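Local coordinates for protein putative arylalkylamine N-Acetyltransferase 7 (Aedes aegypti, PDB 4FD7) that probably acts as a GNAT-fold N-acetyltransferase, moving an acetyl group from acetyl-CoA to the amino group of an amine substrate, at residues A80-D84 with R85-V89; Q123-Y126 with D127-Y131; R162-A165 with T166-R170. One frame throughout, in Å; residues are numbered along the deposited sequence.

Contact 1 (A80-D84 with R85-V89); sequences AMLPD and RMSLV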
loop_
_atom_site.group_PDB
_atom_site.type_symbol
_atom_site.label_atom_id
_atom_site.label_comp_id
_atom_site.label_asym_id
_atom_site.label_seq_id
_atom_site.Cartn_x
_atom_site.Cartn_y
_atom_site.Cartn_z
ATOM N N ALA A 80 13.784 -3.515 0.682
ATOM C CA ALA A 80 14.130 -3.273 2.089
ATOM C C ALA A 80 12.974 -3.597 3.026
ATOM O O ALA A 80 13.196 -3.999 4.179
ATOM C CB ALA A 80 14.597 -1.843 2.314
ATOM N N MET A 81 11.745 -3.420 2.549
ATOM C CA MET A 81 10.567 -3.661 3.403
ATOM C C MET A 81 10.168 -5.132 3.581
ATOM O O MET A 81 9.710 -5.523 4.652
ATOM C CB MET A 81 9.355 -2.898 2.865
ATOM C CG MET A 81 9.499 -1.374 2.901
ATOM S SD MET A 81 8.166 -0.592 1.979
ATOM C CE MET A 81 6.757 -1.051 2.978
ATOM N N LEU A 82 10.303 -5.928 2.524
ATOM C CA LEU A 82 9.809 -7.315 2.535
ATOM C C LEU A 82 10.244 -8.195 3.716
ATOM O O LEU A 82 9.424 -8.961 4.225
ATOM C CB LEU A 82 10.137 -8.021 1.212
ATOM C CG LEU A 82 9.410 -7.464 -0.010
ATOM C CD1 LEU A 82 10.144 -7.852 -1.278
ATOM C CD2 LEU A 82 7.990 -7.979 -0.046
ATOM N N PRO A 83 11.519 -8.098 4.150
ATOM C CA PRO A 83 11.953 -8.962 5.262
ATOM C C PRO A 83 11.255 -8.694 6.583
ATOM O O PRO A 83 11.509 -9.459 7.523
ATOM C CB PRO A 83 13.438 -8.603 5.426
ATOM C CG PRO A 83 13.852 -8.085 4.101
ATOM C CD PRO A 83 12.658 -7.350 3.580
ATOM N N ASP A 84 10.437 -7.639 6.682
ATOM C CA ASP A 84 9.703 -7.399 7.916
ATOM C C ASP A 84 8.579 -8.424 8.042
ATOM O O ASP A 84 7.988 -8.552 9.105
ATOM C CB ASP A 84 9.137 -5.980 7.971
ATOM C CG ASP A 84 10.232 -4.908 8.005
ATOM O OD1 ASP A 84 11.403 -5.258 8.264
ATOM O OD2 ASP A 84 9.915 -3.716 7.796
ATOM N N ARG A 85 8.296 -9.146 6.952
ATOM C CA ARG A 85 7.279 -10.206 6.965
ATOM C C ARG A 85 5.906 -9.656 7.344
ATOM O O ARG A 85 5.173 -10.208 8.177
ATOM C CB ARG A 85 7.699 -11.366 7.870
ATOM C CG ARG A 85 8.847 -12.194 7.294
ATOM C CD ARG A 85 8.963 -13.557 7.987
ATOM N NE ARG A 85 10.052 -14.352 7.434
ATOM C CZ ARG A 85 10.350 -15.587 7.825
ATOM N NH1 ARG A 85 9.622 -16.184 8.769
ATOM N NH2 ARG A 85 11.371 -16.224 7.270
ATOM N N MET A 86 5.557 -8.540 6.728
ATOM C CA MET A 86 4.258 -7.956 6.994
ATOM C C MET A 86 3.469 -7.778 5.711
ATOM O O MET A 86 2.302 -7.399 5.761
ATOM C CB MET A 86 4.395 -6.614 7.740
ATOM C CG MET A 86 4.937 -6.751 9.180
ATOM S SD MET A 86 3.805 -7.600 10.317
ATOM C CE MET A 86 2.490 -6.394 10.449
ATOM N N SER A 87 4.077 -8.065 4.565
ATOM C CA SER A 87 3.396 -7.795 3.300
ATOM C C SER A 87 2.331 -8.833 2.951
ATOM O O SER A 87 2.468 -10.014 3.271
ATOM C CB SER A 87 4.387 -7.591 2.151
ATOM O OG SER A 87 5.202 -6.458 2.419
ATOM N N LEU A 88 1.272 -8.373 2.289
ATOM C CA LEU A 88 0.106 -9.224 2.064
ATOM C C LEU A 88 -0.129 -9.558 0.589
ATOM O O LEU A 88 0.115 -8.731 -0.279
ATOM C CB LEU A 88 -1.125 -8.559 2.670
ATOM C CG LEU A 88 -1.096 -8.444 4.199
ATOM C CD1 LEU A 88 -2.295 -7.660 4.704
ATOM C CD2 LEU A 88 -1.075 -9.844 4.806
ATOM N N VAL A 89 -0.606 -10.775 0.309
ATOM C CA VAL A 89 -0.799 -11.203 -1.075
ATOM C C VAL A 89 -2.153 -11.887 -1.223
ATOM O O VAL A 89 -2.622 -12.547 -0.288
ATOM C CB VAL A 89 0.342 -12.150 -1.551
ATOM C CG1 VAL A 89 0.388 -13.465 -0.738
ATOM C CG2 VAL A 89 0.201 -12.478 -3.037
HETATM O O HOH W 1 6.856 -6.441 4.698
HETATM O O HOH W 2 6.625 -9.260 3.692
#
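The flat group that carries this turn is the peptide carbonyl of L82, and R85 N stands above its plane, 40° out of it. R85 N lies 3.0 Å from L82 O with an N-H...O angle of 164°, so the bond is straight at the hydrogen although it misses the lone-pair direction. It closes a three-residue step in the 3-10 segment 82-84, and the bond from D84 N to M81 O closes the step before it. R85 itself takes a left-handed backbone conformation, which turns the chain away from the helix. The result resembles a Schellman motif opened by water. In place of a direct bond between M86 N and M81 O, water 1 donates to M81 O at 3.0 Å and accepts from M86 N at 3.2 Å. The same water accepts from S87 OG at 2.8 Å, giving it three bonds. Water 2 makes a second bridge, donating to L82 O and accepting from S87 N, each 2.9 Å away.

Side chains add less. A methyl, L82 CD2, approaches S87 OG to 4.0 Å. The hydroxyl sits anti to the carbonyl carbon of S87 (chi1 -62°), where it meets water 1 as well as its outside partner, L104 N. M86 CG rests 3.5 Å from D84 O, and its bent chain packs on L175 and V179 of helix 172-179. The extended R85 chain carries NE to a salt bridge with E38. S87, L88 and V89 then make backbone bonds with L36, N102 and Q34, so this water-bridged turn delivers the chain from helix 68-81 into strand 88-92, the middle strand of the five-stranded antiparallel sheet of the GNAT fold.

Contact 2 (Q123-Y126 with D127-Y131); sequences QAIY and DTIEY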
loop_
_atom_site.group_PDB
_atom_site.type_symbol
_atom_site.label_atom_id
_atom_site.label_comp_id
_atom_site.label_asym_id
_atom_site.label_seq_id
_atom_site.Cartn_x
_atom_site.Cartn_y
_atom_site.Cartn_z
ATOM N N GLN A 123 12.089 10.675 -5.496
ATOM C CA GLN A 123 12.332 11.488 -4.316
ATOM C C GLN A 123 11.132 12.391 -4.084
ATOM O O GLN A 123 10.699 12.579 -2.941
ATOM C CB GLN A 123 13.603 12.317 -4.444
ATOM C CG GLN A 123 13.948 13.031 -3.147
ATOM C CD GLN A 123 14.603 12.103 -2.139
ATOM O OE1 GLN A 123 15.624 11.486 -2.432
ATOM N NE2 GLN A 123 14.017 12.001 -0.946
ATOM N N ALA A 124 10.586 12.928 -5.176
ATOM C CA ALA A 124 9.388 13.751 -5.092
ATOM C C ALA A 124 8.190 12.947 -4.616
ATOM O O ALA A 124 7.412 13.417 -3.780
ATOM C CB ALA A 124 9.089 14.403 -6.435
ATOM N N ILE A 125 8.014 11.738 -5.134
ATOM C CA ILE A 125 6.862 10.950 -4.680
ATOM C C ILE A 125 6.955 10.637 -3.180
ATOM O O ILE A 125 6.024 10.887 -2.392
ATOM C CB ILE A 125 6.718 9.666 -5.490
ATOM C CG1 ILE A 125 6.356 10.017 -6.934
ATOM C CG2 ILE A 125 5.669 8.728 -4.848
ATOM C CD1 ILE A 125 6.497 8.866 -7.908
ATOM N N TYR A 126 8.100 10.096 -2.797
ATOM C CA TYR A 126 8.411 9.813 -1.406
ATOM C C TYR A 126 8.186 11.014 -0.480
ATOM O O TYR A 126 7.509 10.904 0.545
ATOM C CB TYR A 126 9.865 9.354 -1.313
ATOM C CG TYR A 126 10.289 8.967 0.072
ATOM C CD1 TYR A 126 10.989 9.856 0.876
ATOM C CD2 TYR A 126 9.997 7.712 0.581
ATOM C CE1 TYR A 126 11.383 9.514 2.153
ATOM C CE2 TYR A 126 10.382 7.358 1.877
ATOM C CZ TYR A 126 11.077 8.269 2.652
ATOM O OH TYR A 126 11.483 7.941 3.935
ATOM N N ASP A 127 8.786 12.149 -0.825
ATOM C CA ASP A 127 8.655 13.358 -0.020
ATOM C C ASP A 127 7.216 13.884 -0.006
ATOM O O ASP A 127 6.788 14.496 0.964
ATOM C CB ASP A 127 9.584 14.454 -0.543
ATOM C CG ASP A 127 11.042 14.111 -0.364
ATOM O OD1 ASP A 127 11.331 13.140 0.370
ATOM O OD2 ASP A 127 11.896 14.826 -0.951
ATOM N N THR A 128 6.470 13.657 -1.080
ATOM C CA THR A 128 5.059 14.067 -1.093
ATOM C C THR A 128 4.249 13.269 -0.075
ATOM O O THR A 128 3.518 13.833 0.758
ATOM C CB THR A 128 4.428 13.844 -2.471
ATOM O OG1 THR A 128 5.104 14.661 -3.427
ATOM C CG2 THR A 128 2.949 14.217 -2.445
ATOM N N ILE A 129 4.373 11.946 -0.156
ATOM C CA ILE A 129 3.692 11.086 0.805
ATOM C C ILE A 129 4.145 11.450 2.211
ATOM O O ILE A 129 3.341 11.530 3.131
ATOM C CB ILE A 129 3.990 9.596 0.543
ATOM C CG1 ILE A 129 3.373 9.157 -0.784
ATOM C CG2 ILE A 129 3.460 8.737 1.680
ATOM C CD1 ILE A 129 4.164 8.054 -1.472
ATOM N N GLU A 130 5.438 11.669 2.391
ATOM C CA GLU A 130 5.940 11.967 3.731
ATOM C C GLU A 130 5.373 13.275 4.289
ATOM O O GLU A 130 5.079 13.354 5.481
ATOM C CB GLU A 130 7.474 11.958 3.775
ATOM C CG GLU A 130 8.034 12.072 5.186
ATOM C CD GLU A 130 7.295 11.195 6.191
ATOM O OE1 GLU A 130 7.208 9.965 5.984
ATOM O OE2 GLU A 130 6.811 11.739 7.215
ATOM N N TYR A 131 5.242 14.293 3.431
ATOM C CA TYR A 131 4.600 15.542 3.828
ATOM C C TYR A 131 3.153 15.265 4.283
ATOM O O TYR A 131 2.696 15.727 5.351
ATOM C CB TYR A 131 4.612 16.564 2.677
ATOM C CG TYR A 131 3.793 17.795 2.993
ATOM C CD1 TYR A 131 4.329 18.827 3.751
ATOM C CD2 TYR A 131 2.470 17.907 2.564
ATOM C CE1 TYR A 131 3.568 19.956 4.063
ATOM C CE2 TYR A 131 1.709 19.013 2.871
ATOM C CZ TYR A 131 2.260 20.035 3.623
ATOM O OH TYR A 131 1.494 21.144 3.918
#
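This is an intrahelical i to i+4 contact along helix 120-136, in the excursion that joins the neighbouring antiparallel strands 98-108 and 146-155 of the GNAT fold. The evidence is an unbroken ladder of alpha-helical bonds: D127 N, T128 N, I129 N and E130 N reach Q123 O, A124 O, I125 O and Y126 O in turn, all between 2.9 and 3.0 Å.

Side chains reinforce that ladder on more than one side. Q123 NE2 donates to D127 OD1 over 3.2 Å. The acceptor lies in the amide plane of Q123, while the donor meets the syn side of D127 OD1 but 31° out of the carboxylate plane; the two flat groups are turned 41° against each other. The Q123 chain leaves with CG anti to its own nitrogen and then bends at chi2 (79°), which swings the amide along the helix to the aspartate. Both groups have further partners: Q123 OE1 accepts from F117 N, Q123 NE2 also bonds A115 O, and D127 OD2 forms a salt bridge with R219. D127 is therefore tied to its own helix through one oxygen and to an arginine through the other, which would probably favour its charged form. D127 OD1 also lies at the edge of the Y126 ring, in its plane and 3.3 Å from Y126 CD1; the same ring meets that of F117.

I125 and I129 run side by side and point the same way, with I125 CG2 3.8 Å from I129 CD1; I125 continues onto M58 and N59 of helix 57-62. T128 OG1 is hydrogen-bonded to Y222 OH as well. Within the helix, T128 OG1 donates to A124 O at 2.6 Å, approaching from the face of the carbonyl plane opposite to that used by T128 N.

Contact 3 (R162-A165 with T166-R170); sequences RGIA and TEILR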
loop_
_atom_site.group_PDB
_atom_site.type_symbol
_atom_site.label_atom_id
_atom_site.label_comp_id
_atom_site.label_asym_id
_atom_site.label_seq_id
_atom_site.Cartn_x
_atom_site.Cartn_y
_atom_site.Cartn_z
ATOM N N ARG A 162 -13.624 -6.400 -8.843
ATOM C CA ARG A 162 -14.087 -7.540 -8.062
ATOM C C ARG A 162 -14.009 -7.287 -6.561
ATOM O O ARG A 162 -14.346 -8.160 -5.754
ATOM C CB ARG A 162 -13.281 -8.787 -8.444
ATOM C CG ARG A 162 -13.731 -9.386 -9.773
ATOM C CD ARG A 162 -12.716 -10.340 -10.345
ATOM N NE ARG A 162 -13.157 -10.966 -11.594
ATOM C CZ ARG A 162 -12.956 -10.456 -12.808
ATOM N NH1 ARG A 162 -13.389 -11.098 -13.883
ATOM N NH2 ARG A 162 -12.332 -9.297 -12.956
ATOM N N GLY A 163 -13.563 -6.091 -6.186
ATOM C CA GLY A 163 -13.464 -5.750 -4.776
ATOM C C GLY A 163 -12.210 -6.277 -4.120
ATOM O O GLY A 163 -12.108 -6.246 -2.886
ATOM N N ILE A 164 -11.253 -6.735 -4.930
ATOM C CA ILE A 164 -10.030 -7.354 -4.403
ATOM C C ILE A 164 -9.189 -6.383 -3.553
ATOM O O ILE A 164 -8.677 -6.770 -2.493
ATOM C CB ILE A 164 -9.210 -8.071 -5.521
ATOM C CG1 ILE A 164 -9.775 -9.477 -5.767
ATOM C CG2 ILE A 164 -7.724 -8.160 -5.159
ATOM C CD1 ILE A 164 -9.857 -9.881 -7.223
ATOM N N ALA A 165 -9.098 -5.123 -3.977
ATOM C CA ALA A 165 -8.329 -4.130 -3.217
ATOM C C ALA A 165 -8.920 -3.934 -1.818
ATOM O O ALA A 165 -8.201 -3.919 -0.799
ATOM C CB ALA A 165 -8.275 -2.800 -3.962
ATOM N N THR A 166 -10.239 -3.776 -1.780
ATOM C CA THR A 166 -10.957 -3.671 -0.526
ATOM C C THR A 166 -10.612 -4.843 0.391
ATOM O O THR A 166 -10.225 -4.644 1.538
ATOM C CB THR A 166 -12.469 -3.665 -0.761
ATOM O OG1 THR A 166 -12.823 -2.535 -1.570
ATOM C CG2 THR A 166 -13.224 -3.613 0.565
ATOM N N GLU A 167 -10.770 -6.064 -0.103
ATOM C CA GLU A 167 -10.512 -7.225 0.754
ATOM C C GLU A 167 -9.054 -7.374 1.213
ATOM O O GLU A 167 -8.792 -7.849 2.341
ATOM C CB GLU A 167 -11.043 -8.515 0.106
ATOM C CG GLU A 167 -12.537 -8.488 -0.241
ATOM C CD GLU A 167 -13.440 -8.030 0.909
ATOM O OE1 GLU A 167 -13.231 -8.425 2.072
ATOM O OE2 GLU A 167 -14.391 -7.265 0.651
ATOM N N ILE A 168 -8.111 -6.946 0.370
ATOM C CA ILE A 168 -6.701 -6.987 0.751
ATOM C C ILE A 168 -6.478 -6.002 1.909
ATOM O O ILE A 168 -5.761 -6.311 2.867
ATOM C CB ILE A 168 -5.762 -6.654 -0.439
ATOM C CG1 ILE A 168 -5.677 -7.851 -1.376
ATOM C CG2 ILE A 168 -4.380 -6.278 0.036
ATOM C CD1 ILE A 168 -5.089 -7.524 -2.720
ATOM N N LEU A 169 -7.097 -4.825 1.828
ATOM C CA LEU A 169 -7.037 -3.899 2.959
ATOM C C LEU A 169 -7.744 -4.447 4.189
ATOM O O LEU A 169 -7.343 -4.168 5.314
ATOM C CB LEU A 169 -7.680 -2.566 2.616
ATOM C CG LEU A 169 -6.970 -1.729 1.558
ATOM C CD1 LEU A 169 -7.821 -0.550 1.201
ATOM C CD2 LEU A 169 -5.603 -1.273 2.079
ATOM N N ARG A 170 -8.838 -5.176 3.986
ATOM C CA ARG A 170 -9.602 -5.641 5.126
ATOM C C ARG A 170 -8.767 -6.632 5.916
ATOM O O ARG A 170 -8.876 -6.714 7.148
ATOM C CB ARG A 170 -10.957 -6.258 4.708
ATOM C CG ARG A 170 -11.933 -6.318 5.879
ATOM C CD ARG A 170 -13.147 -7.196 5.562
ATOM N NE ARG A 170 -13.785 -6.766 4.322
ATOM C CZ ARG A 170 -14.666 -5.770 4.244
ATOM N NH1 ARG A 170 -15.014 -5.100 5.337
ATOM N NH2 ARG A 170 -15.198 -5.444 3.074
HETATM O O HOH W 3 -15.186 -6.244 -1.703
#
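G163 and E167 meet at the start of helix 164-170, where the N-cap glycine's carbonyl has two donors. E167 N reaches G163 O at 3.1 Å in the carbonyl plane, and water 3 donates to the same oxygen from 3.3 Å. That water also donates to E167 OE2 at 2.7 Å, linking the cap to the glutamate side chain, which a bend at chi2 (-50°) folds back. R170 forms a side-on salt bridge with E167: R170 NE bonds E167 OE1 at 2.8 Å and R170 NH2 bonds E167 OE2 at 3.1 Å, each acceptor close to the guanidinium plane. E167 OE1 has a second partner in H16 NE2. Farther along, I168 N and L169 N satisfy I164 O and A165 O.

G163 and A165 fill the last two fixed positions of the Q/R-x-x-G-x-G/A signature of GNAT enzymes. A glycine turn leading into a helix is consistent with the family's acetyl-CoA pyrophosphate site.

On the apolar side, the side chains of I164 and I168 cross, with I164 CG2 3.6 Å from I168 CD1. I164 reaches strands 14-21, 98-108 and 146-155, I168 touches the latter two, and T166 and L169 pack against helix 191-200.

The three contacts follow one another along the chain without overlap. Contact 1 leads helix 68-81 into strand 88-92, contact 2 lies on helix 120-136, and contact 3 starts helix 164-170 after strand 146-155. Centres of contacts 1 and 2 are 21 Å apart, with nearest atoms about 8 Å from each other. Contacts 1 and 3, 18 Å between centres, do touch: L88 CD1 packs 4.1 Å from I168 O. Contacts 2 and 3, with centres 25 Å apart, sit on opposite sides of the chain's centre. The central sheet strand thus meets the helix of the probable cofactor-binding turn directly, whereas contact 2, on a helix that looks like an addition between two sheet strands, touches neither.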